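Local coordinates for extracellular ligand-binding receptor (Rhodopseudomonas palustris, PDB 4EYQ), which probably binds small aromatic acids in the periplasm as a solute-binding receptor, holding caffeic acid or 3-(4-hydroxyphenyl)pyruvic acid between its two lobes, at residues I194-S199 with G217-T222; Y147-F152 with E169-R174; W111-P116 with T338-L343; P80-V85 with A100-T105. All coordinates share one frame; numbering follows the deposited sequence.

Interaction 1. Residues I194-S199 with G217-T222. With DHC (caffeic acid), chain C; ENO (3-(4-hydroxy-phenyl)pyruvic acid), chain B.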
# COMPACT_ATOMS: atom_id res chain seq x y z
N ILE A 194 -15.51 -11.17 -11.20
CA ILE A 194 -14.95 -9.82 -11.53
C ILE A 194 -13.85 -9.44 -10.52
O ILE A 194 -14.00 -9.60 -9.28
CB ILE A 194 -16.06 -8.74 -11.62
CG1 ILE A 194 -16.95 -9.01 -12.86
CG2 ILE A 194 -15.48 -7.30 -11.65
CD1 ILE A 194 -18.28 -8.32 -12.83
N LEU A 195 -12.71 -9.00 -11.08
CA LEU A 195 -11.66 -8.35 -10.31
C LEU A 195 -11.76 -6.83 -10.42
O LEU A 195 -11.82 -6.27 -11.52
CB LEU A 195 -10.27 -8.82 -10.79
CG LEU A 195 -9.06 -8.13 -10.15
CD1 LEU A 195 -8.94 -8.45 -8.65
CD2 LEU A 195 -7.76 -8.43 -10.91
N VAL A 196 -11.79 -6.16 -9.26
CA VAL A 196 -11.83 -4.69 -9.20
C VAL A 196 -10.41 -4.19 -8.87
O VAL A 196 -9.85 -4.60 -7.86
CB VAL A 196 -12.82 -4.22 -8.09
CG1 VAL A 196 -12.78 -2.69 -7.94
CG2 VAL A 196 -14.23 -4.69 -8.40
N GLY A 197 -9.82 -3.34 -9.72
CA GLY A 197 -8.50 -2.70 -9.43
C GLY A 197 -8.65 -1.24 -8.96
O GLY A 197 -8.57 -0.29 -9.76
N ALA A 198 -8.89 -1.05 -7.66
CA ALA A 198 -9.13 0.30 -7.15
C ALA A 198 -8.74 0.30 -5.69
O ALA A 198 -8.06 -0.63 -5.25
CB ALA A 198 -10.60 0.69 -7.33
N SER A 199 -9.11 1.33 -4.94
CA SER A 199 -8.68 1.43 -3.54
C SER A 199 -9.64 2.29 -2.74
O SER A 199 -10.45 3.02 -3.32
CB SER A 199 -7.27 2.04 -3.47
OG SER A 199 -7.19 3.22 -4.26
N GLY A 217 -22.20 -13.01 -9.41
CA GLY A 217 -20.89 -13.70 -9.39
C GLY A 217 -19.93 -13.22 -8.30
O GLY A 217 -20.15 -12.18 -7.67
N LEU A 218 -18.88 -13.99 -8.06
CA LEU A 218 -17.80 -13.55 -7.18
C LEU A 218 -17.10 -12.25 -7.62
O LEU A 218 -16.76 -12.05 -8.82
CB LEU A 218 -16.76 -14.66 -7.00
CG LEU A 218 -17.24 -15.94 -6.32
CD1 LEU A 218 -16.06 -16.92 -6.40
CD2 LEU A 218 -17.69 -15.68 -4.87
N ILE A 219 -16.89 -11.39 -6.63
CA ILE A 219 -16.11 -10.17 -6.80
C ILE A 219 -14.88 -10.22 -5.92
O ILE A 219 -14.95 -10.55 -4.71
CB ILE A 219 -16.92 -8.88 -6.53
CG1 ILE A 219 -18.17 -8.81 -7.41
CG2 ILE A 219 -16.05 -7.63 -6.71
CD1 ILE A 219 -19.12 -7.71 -6.93
N TYR A 220 -13.77 -9.89 -6.56
CA TYR A 220 -12.43 -9.91 -5.96
C TYR A 220 -11.89 -8.47 -5.89
O TYR A 220 -12.02 -7.68 -6.86
CB TYR A 220 -11.47 -10.80 -6.77
CG TYR A 220 -11.74 -12.30 -6.69
CD1 TYR A 220 -12.73 -12.90 -7.50
CD2 TYR A 220 -11.00 -13.13 -5.83
CE1 TYR A 220 -12.99 -14.27 -7.44
CE2 TYR A 220 -11.25 -14.52 -5.77
CZ TYR A 220 -12.24 -15.08 -6.58
OH TYR A 220 -12.52 -16.43 -6.55
N GLN A 221 -11.32 -8.12 -4.74
CA GLN A 221 -10.76 -6.79 -4.51
C GLN A 221 -9.28 -6.90 -4.17
O GLN A 221 -8.84 -7.94 -3.65
CB GLN A 221 -11.50 -6.09 -3.34
CG GLN A 221 -12.96 -5.67 -3.61
CD GLN A 221 -13.10 -4.35 -4.36
OE1 GLN A 221 -12.12 -3.61 -4.54
NE2 GLN A 221 -14.32 -4.04 -4.81
N THR A 222 -8.54 -5.79 -4.40
CA THR A 222 -7.11 -5.73 -4.18
C THR A 222 -6.84 -5.23 -2.77
O THR A 222 -7.76 -4.81 -2.06
CB THR A 222 -6.43 -4.78 -5.17
OG1 THR A 222 -6.76 -3.42 -4.84
CG2 THR A 222 -6.87 -5.09 -6.65
C1 DHC C . -3.79 3.28 -5.69
O1 DHC C . -4.99 3.64 -5.54
C2 DHC C . -3.20 2.21 -4.85
C3 DHC C . -3.46 2.18 -3.55
C1' DHC C . -2.89 1.14 -2.67
C2' DHC C . -2.38 1.56 -1.45
C3' DHC C . -1.85 0.63 -0.58
C4' DHC C . -1.83 -0.80 -0.95
C5' DHC C . -2.33 -1.20 -2.19
C6' DHC C . -2.86 -0.22 -3.03
O4' DHC C . -1.31 -1.72 -0.10
O3' DHC C . -1.37 1.08 0.61
O2 DHC C . -3.06 3.81 -6.56
O4 ENO B . -1.67 2.46 -4.72
C9 ENO B . -2.36 1.83 -1.22
C8 ENO B . -1.75 0.96 -0.33
C7 ENO B . -1.68 -0.39 -0.62
C6 ENO B . -2.21 -0.91 -1.80
C5 ENO B . -2.83 -0.03 -2.68
C4 ENO B . -2.91 1.34 -2.40
O3 ENO B . -1.06 -1.21 0.28
C3 ENO B . -3.61 2.30 -3.35
C2 ENO B . -2.85 2.72 -4.58
C1 ENO B . -3.59 3.47 -5.60
O2 ENO B . -3.01 3.78 -6.66
O1 ENO B . -4.79 3.79 -5.41
O HOH W 1 -9.69 -3.35 -5.59

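Interaction 2. Residues Y147-F152 with E169-R174. With DHC (caffeic acid), chain C; ENO (3-(4-hydroxy-phenyl)pyruvic acid), chain B.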
# COMPACT_ATOMS: atom_id res chain seq x y z
N TYR A 147 -1.95 2.37 -11.40
CA TYR A 147 -2.40 1.30 -10.47
C TYR A 147 -3.35 0.30 -11.17
O TYR A 147 -3.25 -0.94 -10.98
CB TYR A 147 -3.09 1.86 -9.23
CG TYR A 147 -3.49 0.80 -8.20
CD1 TYR A 147 -2.52 0.13 -7.46
CD2 TYR A 147 -4.83 0.48 -7.97
CE1 TYR A 147 -2.87 -0.81 -6.50
CE2 TYR A 147 -5.19 -0.46 -7.00
CZ TYR A 147 -4.20 -1.11 -6.28
OH TYR A 147 -4.52 -2.05 -5.31
N GLY A 148 -4.27 0.84 -11.97
CA GLY A 148 -5.19 -0.00 -12.72
C GLY A 148 -4.44 -0.83 -13.76
O GLY A 148 -4.81 -2.00 -13.99
N ASP A 149 -3.41 -0.24 -14.37
CA ASP A 149 -2.55 -0.96 -15.33
C ASP A 149 -1.77 -2.11 -14.66
O ASP A 149 -1.71 -3.19 -15.19
CB ASP A 149 -1.55 -0.00 -16.00
CG ASP A 149 -2.23 1.03 -16.88
OD1 ASP A 149 -3.41 0.89 -17.24
OD2 ASP A 149 -1.54 2.00 -17.25
N LEU A 150 -1.18 -1.86 -13.49
CA LEU A 150 -0.42 -2.89 -12.77
C LEU A 150 -1.29 -4.14 -12.55
O LEU A 150 -0.86 -5.27 -12.83
CB LEU A 150 0.08 -2.33 -11.45
CG LEU A 150 1.33 -1.44 -11.41
CD1 LEU A 150 1.42 -0.78 -10.03
CD2 LEU A 150 2.61 -2.21 -11.70
N TRP A 151 -2.52 -3.93 -12.06
CA TRP A 151 -3.41 -5.06 -11.79
C TRP A 151 -3.89 -5.80 -13.04
O TRP A 151 -3.91 -7.05 -13.05
CB TRP A 151 -4.56 -4.57 -10.94
CG TRP A 151 -4.23 -4.69 -9.48
CD1 TRP A 151 -3.94 -3.68 -8.55
CD2 TRP A 151 -4.14 -5.94 -8.72
NE1 TRP A 151 -3.70 -4.22 -7.28
CE2 TRP A 151 -3.78 -5.56 -7.32
CE3 TRP A 151 -4.30 -7.28 -9.03
CZ2 TRP A 151 -3.63 -6.53 -6.31
CZ3 TRP A 151 -4.14 -8.23 -8.01
CH2 TRP A 151 -3.80 -7.86 -6.68
N PHE A 152 -4.25 -5.07 -14.09
CA PHE A 152 -4.76 -5.70 -15.30
C PHE A 152 -3.60 -6.44 -15.97
O PHE A 152 -3.75 -7.57 -16.46
CB PHE A 152 -5.36 -4.66 -16.27
CG PHE A 152 -5.90 -5.27 -17.54
CD1 PHE A 152 -7.00 -6.14 -17.50
CD2 PHE A 152 -5.29 -5.00 -18.78
CE1 PHE A 152 -7.49 -6.73 -18.66
CE2 PHE A 152 -5.79 -5.59 -19.95
CZ PHE A 152 -6.88 -6.46 -19.88
N GLU A 169 -12.73 -5.94 -20.19
CA GLU A 169 -11.90 -4.98 -19.49
C GLU A 169 -12.56 -3.61 -19.50
O GLU A 169 -12.80 -3.04 -20.56
CB GLU A 169 -10.50 -4.88 -20.12
CG GLU A 169 -9.58 -3.95 -19.34
CD GLU A 169 -8.55 -3.29 -20.21
OE1 GLU A 169 -8.42 -3.70 -21.38
OE2 GLU A 169 -7.87 -2.36 -19.72
N GLU A 170 -12.85 -3.08 -18.30
CA GLU A 170 -13.39 -1.72 -18.18
C GLU A 170 -12.49 -0.86 -17.28
O GLU A 170 -11.85 -1.38 -16.35
CB GLU A 170 -14.82 -1.73 -17.63
CG GLU A 170 -15.86 -2.41 -18.54
CD GLU A 170 -16.00 -1.74 -19.90
OE1 GLU A 170 -16.05 -0.49 -19.98
OE2 GLU A 170 -16.08 -2.48 -20.89
N ARG A 171 -12.47 0.45 -17.56
CA ARG A 171 -11.74 1.41 -16.72
C ARG A 171 -12.62 2.56 -16.23
O ARG A 171 -13.58 2.94 -16.92
CB ARG A 171 -10.51 1.99 -17.45
CG ARG A 171 -9.46 0.98 -17.90
CD ARG A 171 -8.92 0.08 -16.78
NE ARG A 171 -7.90 -0.80 -17.35
CZ ARG A 171 -6.57 -0.62 -17.24
NH1 ARG A 171 -6.04 0.39 -16.52
NH2 ARG A 171 -5.76 -1.46 -17.85
N PHE A 172 -12.28 3.12 -15.07
CA PHE A 172 -12.85 4.38 -14.60
C PHE A 172 -11.79 5.28 -13.94
O PHE A 172 -10.69 4.82 -13.61
CB PHE A 172 -14.04 4.16 -13.67
CG PHE A 172 -13.70 3.56 -12.34
CD1 PHE A 172 -13.33 2.23 -12.22
CD2 PHE A 172 -13.83 4.33 -11.18
CE1 PHE A 172 -13.06 1.67 -10.95
CE2 PHE A 172 -13.58 3.79 -9.92
CZ PHE A 172 -13.19 2.46 -9.81
N ALA A 173 -12.13 6.56 -13.79
CA ALA A 173 -11.24 7.55 -13.18
C ALA A 173 -11.56 7.67 -11.70
O ALA A 173 -12.72 7.47 -11.27
CB ALA A 173 -11.38 8.89 -13.89
N ARG A 174 -10.53 7.97 -10.91
CA ARG A 174 -10.61 8.09 -9.47
C ARG A 174 -11.74 9.01 -8.92
O ARG A 174 -12.33 8.68 -7.90
CB ARG A 174 -9.26 8.54 -8.92
CG ARG A 174 -8.21 7.44 -8.92
CD ARG A 174 -6.81 7.95 -8.63
NE ARG A 174 -5.84 6.91 -8.97
CZ ARG A 174 -5.35 6.05 -8.08
NH1 ARG A 174 -5.74 6.13 -6.79
NH2 ARG A 174 -4.49 5.11 -8.48
C1 DHC C . -3.79 3.28 -5.69
O1 DHC C . -4.99 3.64 -5.54
C2 DHC C . -3.20 2.21 -4.85
C3 DHC C . -3.46 2.18 -3.55
C1' DHC C . -2.89 1.14 -2.67
C2' DHC C . -2.38 1.56 -1.45
C3' DHC C . -1.85 0.63 -0.58
C4' DHC C . -1.83 -0.80 -0.95
C5' DHC C . -2.33 -1.20 -2.19
C6' DHC C . -2.86 -0.22 -3.03
O4' DHC C . -1.31 -1.72 -0.10
O3' DHC C . -1.37 1.08 0.61
O2 DHC C . -3.06 3.81 -6.56
O4 ENO B . -1.67 2.46 -4.72
C9 ENO B . -2.36 1.83 -1.22
C8 ENO B . -1.75 0.96 -0.33
C7 ENO B . -1.68 -0.39 -0.62
C6 ENO B . -2.21 -0.91 -1.80
C5 ENO B . -2.83 -0.03 -2.68
C4 ENO B . -2.91 1.34 -2.40
O3 ENO B . -1.06 -1.21 0.28
C3 ENO B . -3.61 2.30 -3.35
C2 ENO B . -2.85 2.72 -4.58
C1 ENO B . -3.59 3.47 -5.60
O2 ENO B . -3.01 3.78 -6.66
O1 ENO B . -4.79 3.79 -5.41

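Interaction 3. Residues W111-P116 with T338-L343. With ENO (3-(4-hydroxy-phenyl)pyruvic acid), chain B; DHC (caffeic acid), chain C.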
# COMPACT_ATOMS: atom_id res chain seq x y z
N TRP A 111 17.04 4.81 -5.07
CA TRP A 111 16.68 5.59 -3.87
C TRP A 111 15.36 5.27 -3.24
O TRP A 111 15.09 5.72 -2.10
CB TRP A 111 16.79 7.09 -4.17
CG TRP A 111 18.24 7.47 -4.42
CD1 TRP A 111 18.89 7.65 -5.65
CD2 TRP A 111 19.26 7.70 -3.40
NE1 TRP A 111 20.22 7.98 -5.45
CE2 TRP A 111 20.50 8.01 -4.10
CE3 TRP A 111 19.26 7.67 -1.99
CZ2 TRP A 111 21.68 8.28 -3.42
CZ3 TRP A 111 20.46 7.94 -1.32
CH2 TRP A 111 21.63 8.24 -2.02
N SER A 112 14.55 4.44 -3.91
CA SER A 112 13.19 4.11 -3.39
C SER A 112 13.08 2.65 -2.93
O SER A 112 13.55 1.75 -3.63
CB SER A 112 12.14 4.31 -4.51
OG SER A 112 11.95 5.67 -4.88
N VAL A 113 12.47 2.42 -1.77
CA VAL A 113 11.95 1.07 -1.43
C VAL A 113 10.42 1.19 -1.20
O VAL A 113 9.92 2.31 -1.01
CB VAL A 113 12.65 0.45 -0.20
CG1 VAL A 113 14.12 0.15 -0.52
CG2 VAL A 113 12.52 1.37 1.02
N VAL A 114 9.70 0.05 -1.21
CA VAL A 114 8.22 0.09 -1.26
C VAL A 114 7.62 -0.70 -0.10
O VAL A 114 7.97 -1.85 0.11
CB VAL A 114 7.68 -0.50 -2.58
CG1 VAL A 114 6.17 -0.29 -2.70
CG2 VAL A 114 8.42 0.07 -3.78
N MSE A 115 6.74 -0.09 0.67
CA MSE A 115 6.16 -0.82 1.79
C MSE A 115 5.03 -1.76 1.32
O MSE A 115 5.06 -2.96 1.68
CB MSE A 115 5.64 0.14 2.88
CG MSE A 115 6.74 0.90 3.67
SE MSE A 115 7.94 -0.26 4.66
CE MSE A 115 9.25 -0.38 3.33
N PRO A 116 4.03 -1.24 0.54
CA PRO A 116 2.94 -2.13 0.12
C PRO A 116 3.41 -3.37 -0.67
O PRO A 116 4.42 -3.30 -1.40
CB PRO A 116 2.06 -1.24 -0.78
CG PRO A 116 2.33 0.16 -0.33
CD PRO A 116 3.80 0.15 0.07
N THR A 338 18.06 -4.86 -6.85
CA THR A 338 17.03 -5.06 -7.86
C THR A 338 15.65 -5.38 -7.27
O THR A 338 14.64 -5.23 -7.94
CB THR A 338 17.45 -6.16 -8.87
OG1 THR A 338 17.56 -7.41 -8.18
CG2 THR A 338 18.81 -5.83 -9.51
N ASP A 339 15.59 -5.83 -6.02
CA ASP A 339 14.29 -6.06 -5.38
C ASP A 339 14.02 -4.96 -4.37
O ASP A 339 14.59 -4.96 -3.26
CB ASP A 339 14.26 -7.44 -4.71
CG ASP A 339 12.91 -7.78 -4.14
OD1 ASP A 339 11.94 -7.01 -4.27
OD2 ASP A 339 12.84 -8.85 -3.53
N ARG A 340 13.12 -4.05 -4.74
CA ARG A 340 12.85 -2.87 -3.91
C ARG A 340 11.58 -3.00 -3.12
O ARG A 340 11.17 -2.04 -2.44
CB ARG A 340 12.86 -1.58 -4.76
CG ARG A 340 14.14 -1.46 -5.60
CD ARG A 340 15.38 -1.49 -4.72
NE ARG A 340 15.56 -0.26 -3.96
CZ ARG A 340 16.51 -0.08 -3.04
NH1 ARG A 340 17.36 -1.08 -2.75
NH2 ARG A 340 16.62 1.08 -2.40
N TYR A 341 10.93 -4.17 -3.19
CA TYR A 341 9.78 -4.45 -2.34
C TYR A 341 10.24 -5.35 -1.20
O TYR A 341 9.90 -5.10 -0.06
CB TYR A 341 8.62 -5.10 -3.11
CG TYR A 341 7.75 -4.18 -3.96
CD1 TYR A 341 8.22 -3.68 -5.19
CD2 TYR A 341 6.45 -3.85 -3.58
CE1 TYR A 341 7.42 -2.88 -5.98
CE2 TYR A 341 5.64 -3.07 -4.37
CZ TYR A 341 6.12 -2.57 -5.57
OH TYR A 341 5.33 -1.78 -6.36
N GLY A 342 11.01 -6.40 -1.52
CA GLY A 342 11.69 -7.18 -0.49
C GLY A 342 10.79 -8.09 0.32
O GLY A 342 11.15 -8.45 1.43
N LEU A 343 9.64 -8.48 -0.24
CA LEU A 343 8.67 -9.24 0.57
C LEU A 343 8.46 -10.66 0.07
O LEU A 343 8.77 -10.97 -1.09
CB LEU A 343 7.33 -8.49 0.65
CG LEU A 343 7.33 -7.28 1.55
CD1 LEU A 343 6.03 -6.50 1.34
CD2 LEU A 343 7.50 -7.69 3.04
O4 ENO B . -1.67 2.46 -4.72
C9 ENO B . -2.36 1.83 -1.22
C8 ENO B . -1.75 0.96 -0.33
C7 ENO B . -1.68 -0.39 -0.62
C6 ENO B . -2.21 -0.91 -1.80
C5 ENO B . -2.83 -0.03 -2.68
C4 ENO B . -2.91 1.34 -2.40
O3 ENO B . -1.06 -1.21 0.28
C3 ENO B . -3.61 2.30 -3.35
C2 ENO B . -2.85 2.72 -4.58
C1 ENO B . -3.59 3.47 -5.60
O2 ENO B . -3.01 3.78 -6.66
O1 ENO B . -4.79 3.79 -5.41
C1 DHC C . -3.79 3.28 -5.69
O1 DHC C . -4.99 3.64 -5.54
C2 DHC C . -3.20 2.21 -4.85
C3 DHC C . -3.46 2.18 -3.55
C1' DHC C . -2.89 1.14 -2.67
C2' DHC C . -2.38 1.56 -1.45
C3' DHC C . -1.85 0.63 -0.58
C4' DHC C . -1.83 -0.80 -0.95
C5' DHC C . -2.33 -1.20 -2.19
C6' DHC C . -2.86 -0.22 -3.03
O4' DHC C . -1.31 -1.72 -0.10
O3' DHC C . -1.37 1.08 0.61
O2 DHC C . -3.06 3.81 -6.56

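Interaction 4. Residues P80-V85 with A100-T105. With ENO (3-(4-hydroxy-phenyl)pyruvic acid), chain B; DHC (caffeic acid), chain C.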
# COMPACT_ATOMS: atom_id res chain seq x y z
N PRO A 80 -0.22 7.25 -8.45
CA PRO A 80 0.30 8.39 -9.28
C PRO A 80 1.17 9.44 -8.56
O PRO A 80 2.27 9.74 -9.06
CB PRO A 80 -0.97 8.98 -9.94
CG PRO A 80 -1.99 7.87 -9.83
CD PRO A 80 -1.69 7.11 -8.56
N PRO A 81 0.75 9.97 -7.38
CA PRO A 81 1.69 10.84 -6.66
C PRO A 81 2.95 10.13 -6.12
O PRO A 81 3.99 10.79 -5.96
CB PRO A 81 0.86 11.34 -5.46
CG PRO A 81 -0.24 10.37 -5.30
CD PRO A 81 -0.57 9.94 -6.71
N THR A 82 2.86 8.83 -5.84
CA THR A 82 4.05 8.07 -5.39
C THR A 82 5.11 7.99 -6.51
O THR A 82 6.31 8.16 -6.27
CB THR A 82 3.64 6.69 -4.84
OG1 THR A 82 2.75 6.90 -3.73
CG2 THR A 82 4.83 5.87 -4.36
N VAL A 83 4.67 7.75 -7.74
CA VAL A 83 5.61 7.83 -8.87
C VAL A 83 6.30 9.18 -8.86
O VAL A 83 7.52 9.27 -9.07
CB VAL A 83 4.91 7.62 -10.22
CG1 VAL A 83 5.87 7.86 -11.38
CG2 VAL A 83 4.38 6.18 -10.29
N ALA A 84 5.53 10.24 -8.62
CA ALA A 84 6.10 11.57 -8.67
C ALA A 84 7.14 11.76 -7.55
O ALA A 84 8.23 12.30 -7.79
CB ALA A 84 5.00 12.63 -8.62
N VAL A 85 6.85 11.28 -6.35
CA VAL A 85 7.78 11.45 -5.23
C VAL A 85 9.09 10.65 -5.49
O VAL A 85 10.20 11.14 -5.26
CB VAL A 85 7.14 10.98 -3.90
CG1 VAL A 85 8.17 11.03 -2.75
CG2 VAL A 85 5.89 11.79 -3.58
N ALA A 100 2.63 3.56 -1.25
CA ALA A 100 1.70 3.00 -2.22
C ALA A 100 2.52 2.17 -3.18
O ALA A 100 3.70 2.45 -3.36
CB ALA A 100 0.99 4.11 -3.00
N PRO A 101 1.90 1.16 -3.85
CA PRO A 101 2.65 0.39 -4.85
C PRO A 101 3.16 1.31 -5.96
O PRO A 101 2.58 2.38 -6.20
CB PRO A 101 1.60 -0.59 -5.41
CG PRO A 101 0.53 -0.64 -4.36
CD PRO A 101 0.50 0.72 -3.74
N LEU A 102 4.26 0.96 -6.62
CA LEU A 102 4.57 1.64 -7.87
C LEU A 102 5.44 0.82 -8.78
O LEU A 102 6.14 -0.08 -8.31
CB LEU A 102 5.23 3.00 -7.62
CG LEU A 102 6.73 3.05 -7.32
CD1 LEU A 102 7.18 4.48 -7.64
CD2 LEU A 102 6.90 2.69 -5.89
N PRO A 103 5.41 1.13 -10.08
CA PRO A 103 6.35 0.48 -10.99
C PRO A 103 7.77 0.98 -10.68
O PRO A 103 8.10 2.14 -10.96
CB PRO A 103 5.90 0.96 -12.38
CG PRO A 103 5.02 2.13 -12.16
CD PRO A 103 4.52 2.09 -10.75
N VAL A 104 8.60 0.12 -10.09
CA VAL A 104 9.99 0.47 -9.80
C VAL A 104 10.80 0.14 -11.04
O VAL A 104 11.18 -0.99 -11.25
CB VAL A 104 10.52 -0.31 -8.58
CG1 VAL A 104 11.99 0.09 -8.29
CG2 VAL A 104 9.65 -0.03 -7.36
N THR A 105 11.05 1.14 -11.88
CA THR A 105 11.91 1.00 -13.05
C THR A 105 13.38 1.23 -12.64
O THR A 105 13.62 1.68 -11.52
CB THR A 105 11.50 2.07 -14.05
OG1 THR A 105 11.44 3.32 -13.35
CG2 THR A 105 10.10 1.80 -14.62
O4 ENO B . -1.67 2.46 -4.72
C9 ENO B . -2.36 1.83 -1.22
C8 ENO B . -1.75 0.96 -0.33
C7 ENO B . -1.68 -0.39 -0.62
C6 ENO B . -2.21 -0.91 -1.80
C5 ENO B . -2.83 -0.03 -2.68
C4 ENO B . -2.91 1.34 -2.40
O3 ENO B . -1.06 -1.21 0.28
C3 ENO B . -3.61 2.30 -3.35
C2 ENO B . -2.85 2.72 -4.58
C1 ENO B . -3.59 3.47 -5.60
O2 ENO B . -3.01 3.78 -6.66
O1 ENO B . -4.79 3.79 -5.41
C1 DHC C . -3.79 3.28 -5.69
O1 DHC C . -4.99 3.64 -5.54
C2 DHC C . -3.20 2.21 -4.85
C3 DHC C . -3.46 2.18 -3.55
C1' DHC C . -2.89 1.14 -2.67
C2' DHC C . -2.38 1.56 -1.45
C3' DHC C . -1.85 0.63 -0.58
C4' DHC C . -1.83 -0.80 -0.95
C5' DHC C . -2.33 -1.20 -2.19
C6' DHC C . -2.86 -0.22 -3.03
O4' DHC C . -1.31 -1.72 -0.10
O3' DHC C . -1.37 1.08 0.61
O2 DHC C . -3.06 3.81 -6.56

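Interaction 1. Residues I194-S199 with G217-T222
Val-196 and Thr-222 are joined through one water where the direct backbone pairing of two parallel strands runs out. The water accepts from Thr-222 N at 2.9 Å and, more distantly, from Ala-198 N. It also lies 2.6 Å from Val-196 O and 2.7 Å from Gln-221 OE1, so polar atoms of both segments gather round it. Before this point the pairing is regular: Ile-194 N donates to Leu-218 O, Tyr-220 N to Ile-194 O at 2.7 Å, and Val-196 N to Tyr-220 O in a nearly straight bond of 173°. These are neighbouring strands of the beta-alpha-beta unit formed by strand 193-197, helix 204-212 and strand 218-221, and the helix covers the face carrying Ile-194, Val-196, Ile-219 and Gln-221. On that face Val-196 CG2 meets Ile-219 CG2 at 3.8 Å. A bend at chi2 (-82°) folds the Gln-221 amide alongside Val-196, with OE1 3.6 Å from Val-196 CG1, while NE2 is bonded to Gln-207 OE1 and Ala-203 O. A leucine at Gln-221 would probably take OE1 from the water and leave Gln-207 OE1 and Ala-203 O without this donor. On the opposite face of the sheet, Leu-195 and Tyr-220 cross at about a right angle, Leu-195 CD1 standing 3.9 Å from Tyr-220 CB. The Tyr-220 ring turns its edge to Ile-194 O, and its hydroxyl is bonded to His-129. Beyond the strand end, Ser-199 OG lies 2.6 Å from carboxylate atom O1 of caffeic acid.

Interaction 2. Residues Y147-F152 with E169-R174
Helix 147-152 runs nearly antiparallel to strand 169-172, at 162°, the two axes coming within 10.4 Å, and side chains from both, chiefly Arg-171, Glu-169 and Phe-152, bridge the interval. Arg-171 NH1 donates to Asp-149 OD1 at 2.8 Å, meeting it on the anti side and somewhat out of the carboxylate plane, which stands 69° from that of the guanidinium; NH2 adds a weak bond to the same oxygen. From its own strand, Glu-169 OE2 is gripped side-on, by Arg-171 NE at 2.8 Å and by Arg-171 NH2 at 3.0 Å. One guanidinium thus probably balances two carboxylates, and its NH1 is further bonded to Tyr-143 O. Helix and strand are the last two elements of the beta-alpha-beta unit of strand 137-143, helix 146-161 and strand 165-172, at an edge of the second lobe's sheet. Gly-148 lets the guanidinium come close, since a beta carbon there would fall only about 3.2 Å from Arg-171 NH1. Phe-152, its CG anti to the backbone N, extends its ring from the helix toward Glu-169. The carboxylate stacks on one ring face, the planes 13° apart, and Glu-169 CG makes a CH-pi contact 3.8 Å from the ring centroid. At the other end Arg-174 holds the ligand carboxylate end-on, NH2 2.7 Å from caffeic acid O2 and NH1 2.9 Å from O1, while a salt bridge from NE to Asp-145 positions it. The Tyr-147 ring lies against the ligand with one face, caffeic acid C2 resting over its centre, and against Trp-151 CD1 with the opposite face.

Interaction 3. Residues W111-P116 with T338-L343
Successive bends at chi2 (-57°) and chi3 (-73°) curl Arg-340 back so that its guanidinium reaches Ser-112 O, and CG of Tyr-341, placed anti to the carbonyl carbon, directs the ring over Val-114. The loop 338-343 here flanks strand 112-114, an outermost strand of the first lobe's mixed sheet. Arg-340 NE donates to Ser-112 O at 2.9 Å, with a weak bond from NH2 to the same oxygen, and Val-114 N donates to Arg-340 O at 2.8 Å. One face of the guanidinium lies on Val-113 CG1, 3.3 Å from Arg-340 NH2, and NH1 is bonded to Thr-336 O. An alanine in place of Arg-340 would probably leave Ser-112 O and Thr-336 O without these donors and open a gap beside Val-113. Asp-339 shapes the loop as an Asx turn: its OD1 accepts from Tyr-341 N and, at 3.0 Å, from Gly-342 N, both reaching it from the same face of the carboxylate. In one of the two conformers of Tyr-341, Val-114 CB sits over the centre of the ring, 3.7 Å from its centroid, in a CH-pi contact. The hydroxyl bonds to Leu-102 O. Farther along, Leu-343 CD1 ends 3.7 Å from Met-115 O, the carbonyl oxygen of a selenomethionine.

Interaction 4. Residues P80-V85 with A100-T105
The first turn of helix 79-92 rests, through Thr-82 and Val-83, on the loop that leaves strand 96-98. No hydrogen bond crosses the contact; it is van der Waals packing, mostly of small and branched side chains. Thr-82 turns its two branches to different tasks. Thr-82 OG1 lies 3.4 Å from Ala-100 CB, but its bonds are with Ser-76 N and Val-78 O, which tie it to the loop before the helix. Thr-82 CG2, anti to the backbone N, lies 3.7 Å from Ala-100 O, a buried carbonyl oxygen that has no hydrogen-bond partner. Strand 72-75, helix 79-92 and strand 96-98 make a beta-alpha-beta unit of the first lobe, and the contact closes the ligand side of that unit, where the helix begins and the second strand ends. Leu-102 rises from the loop with CG lodged between its own backbone N and carbonyl carbon (chi1 82°). Its CD1 meets the helix backbone, 3.9 Å from Val-83 CA and 4.0 Å from Thr-82 O, while CD2 reaches Thr-82 CG2 at 4.1 Å. Val-83 CG2 touches Pro-103 CD at 4.1 Å, the two side chains crossing at about a right angle. Between Ala-100 and Leu-102, Pro-101 is turned from the helix at its CB, and its ring meets the ligand, Pro-101 CD lying 3.6 Å from caffeic acid C6'; its carbonyl oxygen is bonded to the hydroxyl of Thr-79.

All four contacts reach the cleft ligand, interactions 1 and 2 from the second lobe and interactions 3 and 4 from the first. Interactions 1 and 2 meet where Thr-222 OG1 lies 2.7 Å from Tyr-147 OH, a probable hydrogen bond, and their centres are 11 Å apart. Interactions 3 and 4 are also 11 Å apart between centres and join through a probable bond of 2.7 Å between Tyr-341 OH and Leu-102 O. Across the cleft, interactions 2 and 4 touch, Arg-174 NH2 coming 3.4 Å from Pro-80 CD. Ser-199 and Arg-174 face the ligand carboxylate, whereas Pro-116 lies at the phenolic end, its CB 3.3 Å from hydroxyphenylpyruvate O3, and packs on His-286, itself hydrogen-bonded to the ligand.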